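Local structure of 4-aminobutyrate transaminase (Acinetobacter baumannii, 6WOP) at residues Lys337-Ala342 against Ile410-Phe415; Val346-Arg351 against Ala358-Thr363; Ile196-Val201 against Asp231-Leu236; Ile122-Thr127 against Asp200-Val205. The protein uses pyridoxal 5'-phosphate to transfer, in all probability, the amino group of 4-aminobutyrate to 2-oxoglutarate, yielding succinate semialdehyde and glutamate. All coordinates share one frame; numbering follows the deposited sequence. Where two conformers were deposited one is given.

Contact 1 (Lys337-Ala342 against Ile410-Phe415); sequences KDIQQA and ILKQGF
Ile339 and Phe415 form the apolar heart of this contact between two helices that run almost parallel, their short axes crossing at -20° with a closest approach of 10.5 Å. The branched isoleucine lies over one face of the ring: its CG2 methyl sits 3.8 Å from the Phe415 ring centroid, close to the ring normal, which makes a CH-pi contact. The branching divides the work, because CG2 stands anti to the backbone N while CG1 carries CD1 to 3.6 Å from Phe415 CD1. Beyond the ring, Ile339 CD1 also meets Leu411 CD2 at 4.1 Å. Ile339 CG1 rests on the methylenes of Lys412, at 4.1 Å from Lys412 CD. A β-branched residue suits this place, since its two methyls meet Phe415 and Leu411 and its CG1 methylene meets Lys412.

The polar interaction lies at the more open margin. In Lys412 the turn at chi3 (-69°) lets the methylenes lie on Ile339 while NZ reaches Asp338 OD2 at 3.2 Å, a salt bridge whose hydrogen bond is weak.

Phe415 continues inward onto Val359 and Leu361 of strand 356-361, and Ile339 onto Val347 of strand 347-353. Helices 321-342 and 401-416 thus pack side by side against one face of a mixed sheet, the layered α/β architecture of the small domain in fold-type I aminotransferases.

Contact 2 (Val346-Arg351 against Ala358-Thr363); sequences VVTDIR and AVELET
Glu360 sets its CG anti to the backbone N (chi1 -178°) and runs on extended, while Arg351 bends at chi3 (-77°), which brings guanidinium and carboxylate together on the sheet face they share with Asp349. Two arginine nitrogens grip one oxygen: Glu360 OE2 lies 2.8 Å from Arg351 NH1, met nearly along its C-O axis, and 3.0 Å from Arg351 NH2. The two flat groups stand 79° apart. Arg351 NH1 also binds Asp349 OD2 at 2.9 Å, within the guanidinium plane, and so links the two acids.

The backbones form an antiparallel hairpin with a classic β bulge, where Thr348 and Asp349 both face Glu360. Thr348 N gives a nearly straight bond to Glu360 O at 2.9 Å, and Glu360 N one to Asp349 O at 3.0 Å. A water joins Thr348 OG1 to Glu360 OE1. The other face is apolar: Val347 CG1 meets Val359 CG2 at 3.9 Å, suiting residues that turn towards Phe415.

Lys177 adds a salt bridge to Glu360 OE2, and Gly214 O accepts from Arg351 NH2. Arg351 and Lys177 would offset the nearby charge of Asp349 and probably keep the buried carboxylate of Glu360 ionised.

Contact 3 (Ile196-Val201 against Asp231-Leu236); sequences IAPHDV and DKHGIL
Pro198 and His233 meet where a 3-10 turn, residues 198-200, abuts the end of helix 220-233, and Gly234 closes that helix with a Schellman motif, its positive phi of 70° being easy for a residue without a side chain. The chain then enters strand 236-240, parallel to its neighbour 201-206, so the contact joins the start of one strand to the approach to the next in a β-α-β crossover.

Pro198 turns its CB-CG edge to the imidazole of His233, and its rigid ring suits a close contact. Its CB sits 3.6 Å from the centroid of the His233 imidazole, 17° off the ring normal, a CH-pi contact over the face. Lys232 CD covers the opposite face, and Phe192 meets the same imidazole edge-to-face; the histidine is thus held by carbon on both sides. Placing CG beside its backbone N, anti to the carbonyl carbon, His233 swings the ring across to the proline.

Deeper in, Ile235 wedges against the chain entering strand 201-206. Its CG2 meets Val201 CG1 at 3.9 Å, a contact of two compact β-branched side chains at the entrance to the neighbouring strands.

No hydrogen bond crosses directly between the segments, but Arg129 NH1 binds both His233 O and Val201 O, tying the two backbones together. Ile235 CG1 lies against one of these two oxygens, 3.5 Å from Val201 O.

Contact 4 (Ile122-Thr127 against Asp200-Val205); sequences IARCYT and DVAAIV
Ala123 and Thr127, one turn apart on the last part of helix 112-127, face Ala202 and Ala203 at the start of strand 201-206. The helix runs roughly antiparallel to the strand, 142° between their directions, with a closest axis approach of only 7.1 Å. Alanine methyls are short enough for this close approach of helix and strand.

The apolar contacts centre on alanine methyls. Ala123 CB lies 3.9 Å from Ala203 CB and 4.3 Å from Ala202 CB. Ala202 has helical backbone angles (phi -78°, psi -43°), a break in the strand's alternation that is consistent with both Ala202 and Ala203 meeting the helix. Ala202 CB also rests on the helix backbone, 3.9 Å from Arg124 CA.

Thr127 supplies the polar element. Its OG1 is placed between the backbone N and the carbonyl carbon, from where it gives a hydrogen bond of 2.8 Å to Ala123 O. Thr127 N binds that same oxygen at 3.0 Å, and the two donors come from opposite faces of the carbonyl plane. Thr127 OG1 further takes a bond from Arg129 N, while Ala202 CB approaches the hydroxyl to 3.4 Å.

Arg124 touches Ala202 with its CG, but its extended chain sends the guanidinium away to Val162 O and Phe160 O of the third subunit.

The threonine hydroxyl is therefore satisfied by the helix end and the turn after it, so a polar side chain can pack against the methyl of a buried alanine without needing a partner on the strand.

Starting from the N terminus, helix 112-127 comes first, and contact 4 closes a long loop when strand 201-206 comes to lie against it. Contact 3 opens just as that loop ends, sharing Asp200 and Val201, and closes at residues 231-236; Leu236 bonds through its backbone to Ala202 and Ile204, so the two contacts unite in the mixed sheet that holds strands 201-206 and 236-240. Much later, helix 321-342 opens contact 1. The hairpin of contact 2 forms and closes within its span before helix 401-416 completes it, and Gln340 packs on Val347. The four contacts thus fall into two clusters, with contacts 1 and 4 on opposite sides of the chain's centre, their centres about 45 Å apart.

Contact 1 (Lys337-Ala342 against Ile410-Phe415)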
loop_
_atom_site.group_PDB
_atom_site.type_symbol
_atom_site.label_atom_id
_atom_site.label_comp_id
_atom_site.label_asym_id
_atom_site.label_seq_id
_atom_site.Cartn_x
_atom_site.Cartn_y
_atom_site.Cartn_z
ATOM N N LYS A 337 -15.770 18.884 40.203
ATOM C CA LYS A 337 -15.359 20.277 40.457
ATOM C C LYS A 337 -15.034 20.498 41.928
ATOM O O LYS A 337 -14.108 21.248 42.276
ATOM C CB LYS A 337 -16.457 21.234 40.002
ATOM C CG LYS A 337 -16.192 21.751 38.600
ATOM C CD LYS A 337 -17.422 21.665 37.700
ATOM C CE LYS A 337 -18.254 22.971 37.763
ATOM N NZ LYS A 337 -19.215 23.062 36.589
ATOM N N ASP A 338 -15.721 19.803 42.831
ATOM C CA ASP A 338 -15.362 19.871 44.244
ATOM C C ASP A 338 -13.981 19.271 44.490
ATOM O O ASP A 338 -13.184 19.822 45.261
ATOM C CB ASP A 338 -16.412 19.134 45.068
ATOM C CG ASP A 338 -16.311 19.460 46.522
ATOM O OD1 ASP A 338 -16.096 20.643 46.832
ATOM O OD2 ASP A 338 -16.459 18.544 47.359
ATOM N N ILE A 339 -13.708 18.108 43.882
ATOM C CA ILE A 339 -12.374 17.508 43.949
ATOM C C ILE A 339 -11.324 18.488 43.441
ATOM O O ILE A 339 -10.264 18.663 44.050
ATOM C CB ILE A 339 -12.339 16.205 43.132
ATOM C CG1 ILE A 339 -12.923 15.041 43.903
ATOM C CG2 ILE A 339 -10.922 15.853 42.736
ATOM C CD1 ILE A 339 -13.147 13.886 42.947
ATOM N N GLN A 340 -11.578 19.087 42.272
ATOM C CA GLN A 340 -10.652 20.076 41.723
ATOM C C GLN A 340 -10.374 21.216 42.711
ATOM O O GLN A 340 -9.253 21.749 42.742
ATOM C CB GLN A 340 -11.203 20.626 40.409
ATOM C CG GLN A 340 -10.260 21.564 39.640
ATOM C CD GLN A 340 -10.970 22.179 38.463
ATOM O OE1 GLN A 340 -12.173 22.466 38.522
ATOM N NE2 GLN A 340 -10.245 22.358 37.367
ATOM N N GLN A 341 -11.375 21.618 43.513
ATOM C CA GLN A 341 -11.169 22.694 44.503
ATOM C C GLN A 341 -10.389 22.214 45.715
ATOM O O GLN A 341 -9.408 22.840 46.122
ATOM C CB GLN A 341 -12.497 23.276 44.982
ATOM C CG GLN A 341 -13.094 24.288 44.050
ATOM C CD GLN A 341 -14.546 23.992 43.738
ATOM O OE1 GLN A 341 -15.193 23.180 44.414
ATOM N NE2 GLN A 341 -15.062 24.610 42.673
ATOM N N ALA A 342 -10.851 21.125 46.318
ATOM C CA ALA A 342 -10.195 20.589 47.495
ATOM C C ALA A 342 -8.742 20.205 47.210
ATOM O O ALA A 342 -7.945 20.130 48.147
ATOM C CB ALA A 342 -11.025 19.397 48.028
ATOM N N ILE A 410 -16.183 7.133 47.204
ATOM C CA ILE A 410 -14.906 6.433 47.131
ATOM C C ILE A 410 -13.937 7.199 46.229
ATOM O O ILE A 410 -12.740 7.314 46.537
ATOM C CB ILE A 410 -15.122 4.991 46.626
ATOM C CG1 ILE A 410 -15.982 4.183 47.634
ATOM C CG2 ILE A 410 -13.791 4.295 46.379
ATOM C CD1 ILE A 410 -16.770 3.034 46.939
ATOM N N LEU A 411 -14.439 7.701 45.091
ATOM C CA LEU A 411 -13.608 8.486 44.175
ATOM C C LEU A 411 -12.983 9.656 44.911
ATOM O O LEU A 411 -11.765 9.892 44.825
ATOM C CB LEU A 411 -14.466 8.983 42.999
ATOM C CG LEU A 411 -13.811 9.917 41.953
ATOM C CD1 LEU A 411 -12.937 9.113 40.984
ATOM C CD2 LEU A 411 -14.861 10.627 41.155
ATOM N N LYS A 412 -13.806 10.392 45.679
ATOM C CA LYS A 412 -13.273 11.530 46.428
ATOM C C LYS A 412 -12.223 11.100 47.449
ATOM O O LYS A 412 -11.219 11.800 47.657
ATOM C CB LYS A 412 -14.414 12.276 47.126
ATOM C CG LYS A 412 -15.508 12.732 46.198
ATOM C CD LYS A 412 -15.984 14.162 46.524
ATOM C CE LYS A 412 -16.713 14.245 47.815
ATOM N NZ LYS A 412 -16.400 15.530 48.549
ATOM N N GLN A 413 -12.439 9.974 48.126
ATOM C CA GLN A 413 -11.435 9.513 49.077
ATOM C C GLN A 413 -10.143 9.171 48.354
ATOM O O GLN A 413 -9.044 9.457 48.852
ATOM C CB GLN A 413 -11.948 8.303 49.863
ATOM C CG GLN A 413 -13.099 8.620 50.800
ATOM C CD GLN A 413 -13.987 7.388 51.083
ATOM O OE1 GLN A 413 -13.711 6.263 50.613
ATOM N NE2 GLN A 413 -15.078 7.609 51.809
ATOM N N GLY A 414 -10.252 8.579 47.159
ATOM C CA GLY A 414 -9.049 8.258 46.413
ATOM C C GLY A 414 -8.238 9.486 46.074
ATOM O O GLY A 414 -7.019 9.504 46.251
ATOM N N PHE A 415 -8.908 10.531 45.576
ATOM C CA PHE A 415 -8.212 11.788 45.308
ATOM C C PHE A 415 -7.610 12.352 46.580
ATOM O O PHE A 415 -6.529 12.947 46.541
ATOM C CB PHE A 415 -9.149 12.815 44.676
ATOM C CG PHE A 415 -9.265 12.690 43.194
ATOM C CD1 PHE A 415 -10.219 11.850 42.630
ATOM C CD2 PHE A 415 -8.426 13.399 42.357
ATOM C CE1 PHE A 415 -10.330 11.728 41.247
ATOM C CE2 PHE A 415 -8.525 13.267 40.955
ATOM C CZ PHE A 415 -9.484 12.467 40.412
#

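Contact 2 (Val346-Arg351 against Ala358-Thr363)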
loop_
_atom_site.group_PDB
_atom_site.type_symbol
_atom_site.label_atom_id
_atom_site.label_comp_id
_atom_site.label_asym_id
_atom_site.label_seq_id
_atom_site.Cartn_x
_atom_site.Cartn_y
_atom_site.Cartn_z
ATOM N N VAL A 346 -3.596 18.759 40.851
ATOM C CA VAL A 346 -3.994 17.425 40.432
ATOM C C VAL A 346 -4.896 17.453 39.197
ATOM O O VAL A 346 -4.631 16.762 38.225
ATOM C CB VAL A 346 -4.646 16.655 41.594
ATOM C CG1 VAL A 346 -3.648 16.517 42.708
ATOM C CG2 VAL A 346 -5.840 17.304 42.047
ATOM N N VAL A 347 -5.991 18.212 39.274
ATOM C CA VAL A 347 -6.981 18.196 38.200
ATOM C C VAL A 347 -6.640 19.267 37.172
ATOM O O VAL A 347 -6.444 20.429 37.534
ATOM C CB VAL A 347 -8.398 18.394 38.755
ATOM C CG1 VAL A 347 -9.380 18.580 37.614
ATOM C CG2 VAL A 347 -8.833 17.152 39.564
ATOM N N THR A 348 -6.559 18.884 35.881
ATOM C CA THR A 348 -6.275 19.853 34.818
ATOM C C THR A 348 -7.453 20.122 33.893
ATOM O O THR A 348 -7.465 21.169 33.232
ATOM C CB THR A 348 -5.110 19.413 33.922
ATOM O OG1 THR A 348 -5.426 18.157 33.293
ATOM C CG2 THR A 348 -3.809 19.314 34.663
ATOM N N ASP A 349 -8.422 19.212 33.815
ATOM C CA ASP A 349 -9.556 19.390 32.920
ATOM C C ASP A 349 -10.671 18.497 33.419
ATOM O O ASP A 349 -10.419 17.443 34.006
ATOM C CB ASP A 349 -9.242 19.007 31.461
ATOM C CG ASP A 349 -10.166 19.728 30.431
ATOM O OD1 ASP A 349 -11.038 20.531 30.893
ATOM O OD2 ASP A 349 -9.987 19.523 29.173
ATOM N N ILE A 350 -11.900 18.920 33.153
ATOM C CA ILE A 350 -13.099 18.107 33.319
ATOM C C ILE A 350 -13.852 18.192 32.000
ATOM O O ILE A 350 -14.093 19.293 31.507
ATOM C CB ILE A 350 -13.970 18.590 34.480
ATOM C CG1 ILE A 350 -13.197 18.453 35.825
ATOM C CG2 ILE A 350 -15.266 17.775 34.486
ATOM C CD1 ILE A 350 -13.786 19.170 37.072
ATOM N N ARG A 351 -14.138 17.051 31.373
ATOM C CA ARG A 351 -14.832 17.056 30.090
ATOM C C ARG A 351 -16.115 16.263 30.223
ATOM O O ARG A 351 -16.143 15.258 30.931
ATOM C CB ARG A 351 -13.976 16.448 28.984
ATOM C CG ARG A 351 -12.705 17.297 28.780
ATOM C CD ARG A 351 -11.843 16.784 27.640
ATOM N NE ARG A 351 -11.050 15.582 27.958
ATOM C CZ ARG A 351 -9.843 15.574 28.528
ATOM N NH1 ARG A 351 -9.248 16.716 28.910
ATOM N NH2 ARG A 351 -9.235 14.408 28.729
ATOM N N ALA A 358 -15.198 12.630 31.902
ATOM C CA ALA A 358 -13.827 12.258 32.224
ATOM C C ALA A 358 -13.168 13.362 33.031
ATOM O O ALA A 358 -13.480 14.539 32.858
ATOM C CB ALA A 358 -13.000 12.018 30.960
ATOM N N VAL A 359 -12.180 12.982 33.847
ATOM C CA VAL A 359 -11.334 13.930 34.570
ATOM C C VAL A 359 -9.876 13.687 34.166
ATOM O O VAL A 359 -9.422 12.538 34.110
ATOM C CB VAL A 359 -11.516 13.834 36.088
ATOM C CG1 VAL A 359 -11.020 12.496 36.633
ATOM C CG2 VAL A 359 -10.822 15.029 36.768
ATOM N N GLU A 360 -9.168 14.747 33.804
ATOM C CA GLU A 360 -7.760 14.616 33.425
ATOM C C GLU A 360 -6.897 15.098 34.578
ATOM O O GLU A 360 -7.185 16.135 35.209
ATOM C CB GLU A 360 -7.394 15.408 32.164
ATOM C CG GLU A 360 -5.910 15.211 31.754
ATOM C CD GLU A 360 -5.682 15.581 30.310
ATOM O OE1 GLU A 360 -4.528 15.833 29.885
ATOM O OE2 GLU A 360 -6.697 15.668 29.613
ATOM N N LEU A 361 -5.851 14.345 34.864
ATOM C CA LEU A 361 -4.970 14.683 35.969
ATOM C C LEU A 361 -3.622 15.099 35.408
ATOM O O LEU A 361 -3.330 14.880 34.232
ATOM C CB LEU A 361 -4.843 13.500 36.948
ATOM C CG LEU A 361 -6.113 13.028 37.709
ATOM C CD1 LEU A 361 -6.995 12.145 36.910
ATOM C CD2 LEU A 361 -5.730 12.235 38.927
ATOM N N GLU A 362 -2.808 15.709 36.258
ATOM C CA GLU A 362 -1.504 16.153 35.766
ATOM C C GLU A 362 -0.677 14.991 35.236
ATOM O O GLU A 362 -0.026 15.101 34.192
ATOM C CB GLU A 362 -0.748 16.895 36.858
ATOM C CG GLU A 362 -0.700 18.336 36.527
ATOM C CD GLU A 362 -0.291 19.175 37.674
ATOM O OE1 GLU A 362 0.481 18.649 38.524
ATOM O OE2 GLU A 362 -0.740 20.352 37.721
ATOM N N THR A 363 -0.809 13.824 35.828
ATOM C CA THR A 363 0.142 12.745 35.697
ATOM C C THR A 363 -0.569 11.400 35.672
ATOM O O THR A 363 -1.585 11.224 36.351
ATOM C CB THR A 363 1.065 12.878 36.894
ATOM O OG1 THR A 363 2.058 13.872 36.612
ATOM C CG2 THR A 363 1.631 11.626 37.291
HETATM O O HOH W 1 -3.215 17.586 31.711
#

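Contact 3 (Ile196-Val201 against Asp231-Leu236)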
loop_
_atom_site.group_PDB
_atom_site.type_symbol
_atom_site.label_atom_id
_atom_site.label_comp_id
_atom_site.label_asym_id
_atom_site.label_seq_id
_atom_site.Cartn_x
_atom_site.Cartn_y
_atom_site.Cartn_z
ATOM N N ILE A 196 -3.062 13.838 -0.112
ATOM C CA ILE A 196 -4.075 13.168 -0.929
ATOM C C ILE A 196 -5.072 14.206 -1.436
ATOM O O ILE A 196 -5.613 15.003 -0.653
ATOM C CB ILE A 196 -4.811 12.046 -0.159
ATOM C CG1 ILE A 196 -5.777 11.350 -1.130
ATOM C CG2 ILE A 196 -5.528 12.587 1.188
ATOM C CD1 ILE A 196 -6.444 10.049 -0.562
ATOM N N ALA A 197 -5.336 14.207 -2.742
ATOM C CA ALA A 197 -6.257 15.183 -3.290
ATOM C C ALA A 197 -7.674 14.963 -2.745
ATOM O O ALA A 197 -8.098 13.833 -2.493
ATOM C CB ALA A 197 -6.271 15.129 -4.815
ATOM N N PRO A 198 -8.453 16.043 -2.575
ATOM C CA PRO A 198 -9.820 15.841 -2.046
ATOM C C PRO A 198 -10.632 14.833 -2.867
ATOM O O PRO A 198 -11.417 14.071 -2.298
ATOM C CB PRO A 198 -10.439 17.263 -2.092
ATOM C CG PRO A 198 -9.294 18.195 -2.108
ATOM C CD PRO A 198 -8.152 17.470 -2.836
ATOM N N HIS A 199 -10.470 14.788 -4.204
ATOM C CA HIS A 199 -11.316 13.896 -4.989
ATOM C C HIS A 199 -10.812 12.458 -4.943
ATOM O O HIS A 199 -11.390 11.574 -5.600
ATOM C CB HIS A 199 -11.440 14.443 -6.444
ATOM C CG HIS A 199 -12.291 15.679 -6.553
ATOM N ND1 HIS A 199 -12.304 16.494 -7.669
ATOM C CD2 HIS A 199 -13.181 16.223 -5.684
ATOM C CE1 HIS A 199 -13.160 17.483 -7.484
ATOM N NE2 HIS A 199 -13.705 17.342 -6.287
ATOM N N ASP A 200 -9.761 12.187 -4.169
ATOM C CA ASP A 200 -9.431 10.798 -3.864
ATOM C C ASP A 200 -9.805 10.396 -2.447
ATOM O O ASP A 200 -9.385 9.317 -2.005
ATOM C CB ASP A 200 -7.941 10.547 -4.059
ATOM C CG ASP A 200 -7.589 10.365 -5.504
ATOM O OD1 ASP A 200 -8.217 9.507 -6.145
ATOM O OD2 ASP A 200 -6.705 11.095 -5.987
ATOM N N VAL A 201 -10.467 11.268 -1.690
ATOM C CA VAL A 201 -10.844 10.966 -0.296
ATOM C C VAL A 201 -12.289 10.477 -0.306
ATOM O O VAL A 201 -13.191 11.222 -0.692
ATOM C CB VAL A 201 -10.684 12.192 0.640
ATOM C CG1 VAL A 201 -11.141 11.895 2.085
ATOM C CG2 VAL A 201 -9.228 12.701 0.664
ATOM N N ASP A 231 -19.058 18.543 1.738
ATOM C CA ASP A 231 -20.047 18.790 0.691
ATOM C C ASP A 231 -19.383 19.387 -0.538
ATOM O O ASP A 231 -19.717 19.029 -1.677
ATOM C CB ASP A 231 -21.135 19.759 1.158
ATOM C CG ASP A 231 -21.998 19.200 2.304
ATOM O OD1 ASP A 231 -21.971 17.985 2.610
ATOM O OD2 ASP A 231 -22.686 20.023 2.930
ATOM N N LYS A 232 -18.457 20.250 -0.307
ATOM C CA LYS A 232 -17.743 20.909 -1.363
ATOM C C LYS A 232 -16.947 19.940 -2.221
ATOM O O LYS A 232 -16.828 20.116 -3.393
ATOM C CB LYS A 232 -16.833 21.914 -0.718
ATOM C CG LYS A 232 -15.968 22.710 -1.605
ATOM C CD LYS A 232 -14.992 23.463 -0.738
ATOM C CE LYS A 232 -14.130 24.379 -1.567
ATOM N NZ LYS A 232 -13.423 25.370 -0.722
ATOM N N HIS A 233 -16.397 18.920 -1.596
ATOM C CA HIS A 233 -15.540 17.959 -2.301
ATOM C C HIS A 233 -16.186 16.601 -2.578
ATOM O O HIS A 233 -15.494 15.706 -3.083
ATOM C CB HIS A 233 -14.250 17.751 -1.496
ATOM C CG HIS A 233 -13.421 18.997 -1.405
ATOM N ND1 HIS A 233 -13.016 19.708 -2.518
ATOM C CD2 HIS A 233 -12.891 19.640 -0.335
ATOM C CE1 HIS A 233 -12.292 20.753 -2.137
ATOM N NE2 HIS A 233 -12.198 20.733 -0.818
ATOM N N GLY A 234 -17.469 16.410 -2.250
ATOM C CA GLY A 234 -18.079 15.121 -2.485
ATOM C C GLY A 234 -17.571 14.036 -1.565
ATOM O O GLY A 234 -17.702 12.861 -1.890
ATOM N N ILE A 235 -16.997 14.395 -0.419
ATOM C CA ILE A 235 -16.480 13.420 0.541
ATOM C C ILE A 235 -17.620 13.035 1.497
ATOM O O ILE A 235 -18.408 13.910 1.871
ATOM C CB ILE A 235 -15.295 14.028 1.316
ATOM C CG1 ILE A 235 -14.141 14.424 0.345
ATOM C CG2 ILE A 235 -14.813 13.052 2.432
ATOM C CD1 ILE A 235 -13.161 15.343 0.965
ATOM N N LEU A 236 -17.678 11.772 1.960
ATOM C CA LEU A 236 -18.649 11.436 3.011
ATOM C C LEU A 236 -18.175 11.743 4.430
ATOM O O LEU A 236 -17.014 11.547 4.783
ATOM C CB LEU A 236 -19.016 9.947 2.974
ATOM C CG LEU A 236 -19.692 9.618 1.634
ATOM C CD1 LEU A 236 -19.798 8.097 1.504
ATOM C CD2 LEU A 236 -21.117 10.280 1.422
#

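Contact 4 (Ile122-Thr127 against Asp200-Val205)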
loop_
_atom_site.group_PDB
_atom_site.type_symbol
_atom_site.label_atom_id
_atom_site.label_comp_id
_atom_site.label_asym_id
_atom_site.label_seq_id
_atom_site.Cartn_x
_atom_site.Cartn_y
_atom_site.Cartn_z
ATOM N N ILE A 122 -18.423 0.916 2.374
ATOM C CA ILE A 122 -19.584 1.564 1.750
ATOM C C ILE A 122 -19.189 2.923 1.160
ATOM O O ILE A 122 -19.546 3.273 0.020
ATOM C CB ILE A 122 -20.672 1.693 2.833
ATOM C CG1 ILE A 122 -21.280 0.308 3.157
ATOM C CG2 ILE A 122 -21.805 2.750 2.450
ATOM C CD1 ILE A 122 -22.094 0.420 4.501
ATOM N N ALA A 123 -18.449 3.708 1.920
ATOM C CA ALA A 123 -18.023 5.026 1.430
ATOM C C ALA A 123 -17.105 4.907 0.222
ATOM O O ALA A 123 -17.215 5.693 -0.724
ATOM C CB ALA A 123 -17.300 5.778 2.538
ATOM N N ARG A 124 -16.163 3.968 0.261
ATOM C CA ARG A 124 -15.295 3.761 -0.892
ATOM C C ARG A 124 -16.134 3.386 -2.095
ATOM O O ARG A 124 -15.929 3.906 -3.183
ATOM C CB ARG A 124 -14.292 2.662 -0.635
ATOM C CG ARG A 124 -13.058 3.077 0.188
ATOM C CD ARG A 124 -11.941 2.115 -0.161
ATOM N NE ARG A 124 -10.634 2.354 0.482
ATOM C CZ ARG A 124 -9.585 1.559 0.225
ATOM N NH1 ARG A 124 -9.730 0.551 -0.632
ATOM N NH2 ARG A 124 -8.413 1.758 0.817
ATOM N N CYS A 125 -17.104 2.501 -1.910
ATOM C CA CYS A 125 -17.933 2.043 -3.012
ATOM C C CYS A 125 -18.731 3.220 -3.581
ATOM O O CYS A 125 -18.761 3.427 -4.791
ATOM C CB CYS A 125 -18.857 0.886 -2.539
ATOM S SG CYS A 125 -20.133 0.483 -3.796
ATOM N N TYR A 126 -19.408 3.956 -2.690
ATOM C CA TYR A 126 -20.297 5.045 -3.135
ATOM C C TYR A 126 -19.528 6.138 -3.874
ATOM O O TYR A 126 -19.997 6.664 -4.898
ATOM C CB TYR A 126 -21.038 5.651 -1.923
ATOM C CG TYR A 126 -21.973 6.785 -2.342
ATOM C CD1 TYR A 126 -23.208 6.500 -2.932
ATOM C CD2 TYR A 126 -21.614 8.119 -2.159
ATOM C CE1 TYR A 126 -24.070 7.524 -3.304
ATOM C CE2 TYR A 126 -22.460 9.136 -2.549
ATOM C CZ TYR A 126 -23.679 8.831 -3.108
ATOM O OH TYR A 126 -24.525 9.840 -3.490
ATOM N N THR A 127 -18.356 6.515 -3.360
ATOM C CA THR A 127 -17.597 7.599 -3.959
ATOM C C THR A 127 -16.673 7.119 -5.067
ATOM O O THR A 127 -16.213 7.936 -5.896
ATOM C CB THR A 127 -16.780 8.338 -2.878
ATOM O OG1 THR A 127 -15.811 7.439 -2.324
ATOM C CG2 THR A 127 -17.650 8.852 -1.667
ATOM N N ASP A 200 -9.761 12.187 -4.169
ATOM C CA ASP A 200 -9.431 10.798 -3.864
ATOM C C ASP A 200 -9.805 10.396 -2.447
ATOM O O ASP A 200 -9.385 9.317 -2.005
ATOM C CB ASP A 200 -7.941 10.547 -4.059
ATOM C CG ASP A 200 -7.589 10.365 -5.504
ATOM O OD1 ASP A 200 -8.217 9.507 -6.145
ATOM O OD2 ASP A 200 -6.705 11.095 -5.987
ATOM N N VAL A 201 -10.467 11.268 -1.690
ATOM C CA VAL A 201 -10.844 10.966 -0.296
ATOM C C VAL A 201 -12.289 10.477 -0.306
ATOM O O VAL A 201 -13.191 11.222 -0.692
ATOM C CB VAL A 201 -10.684 12.192 0.640
ATOM C CG1 VAL A 201 -11.141 11.895 2.085
ATOM C CG2 VAL A 201 -9.228 12.701 0.664
ATOM N N ALA A 202 -12.514 9.233 0.170
ATOM C CA ALA A 202 -13.863 8.673 0.283
ATOM C C ALA A 202 -14.602 9.220 1.493
ATOM O O ALA A 202 -15.802 9.521 1.407
ATOM C CB ALA A 202 -13.828 7.130 0.386
ATOM N N ALA A 203 -13.936 9.323 2.640
ATOM C CA ALA A 203 -14.649 9.716 3.837
ATOM C C ALA A 203 -13.702 10.382 4.800
ATOM O O ALA A 203 -12.501 10.056 4.851
ATOM C CB ALA A 203 -15.300 8.512 4.561
ATOM N N ILE A 204 -14.279 11.277 5.613
ATOM C CA ILE A 204 -13.652 11.755 6.848
ATOM C C ILE A 204 -14.398 11.151 8.013
ATOM O O ILE A 204 -15.640 11.280 8.105
ATOM C CB ILE A 204 -13.683 13.289 6.941
ATOM C CG1 ILE A 204 -12.921 13.844 5.754
ATOM C CG2 ILE A 204 -13.055 13.759 8.310
ATOM C CD1 ILE A 204 -12.666 15.450 5.726
ATOM N N VAL A 205 -13.656 10.522 8.919
ATOM C CA VAL A 205 -14.269 9.707 9.971
ATOM C C VAL A 205 -13.837 10.238 11.323
ATOM O O VAL A 205 -12.627 10.356 11.586
ATOM C CB VAL A 205 -13.856 8.232 9.845
ATOM C CG1 VAL A 205 -14.609 7.406 10.982
ATOM C CG2 VAL A 205 -14.145 7.769 8.412
#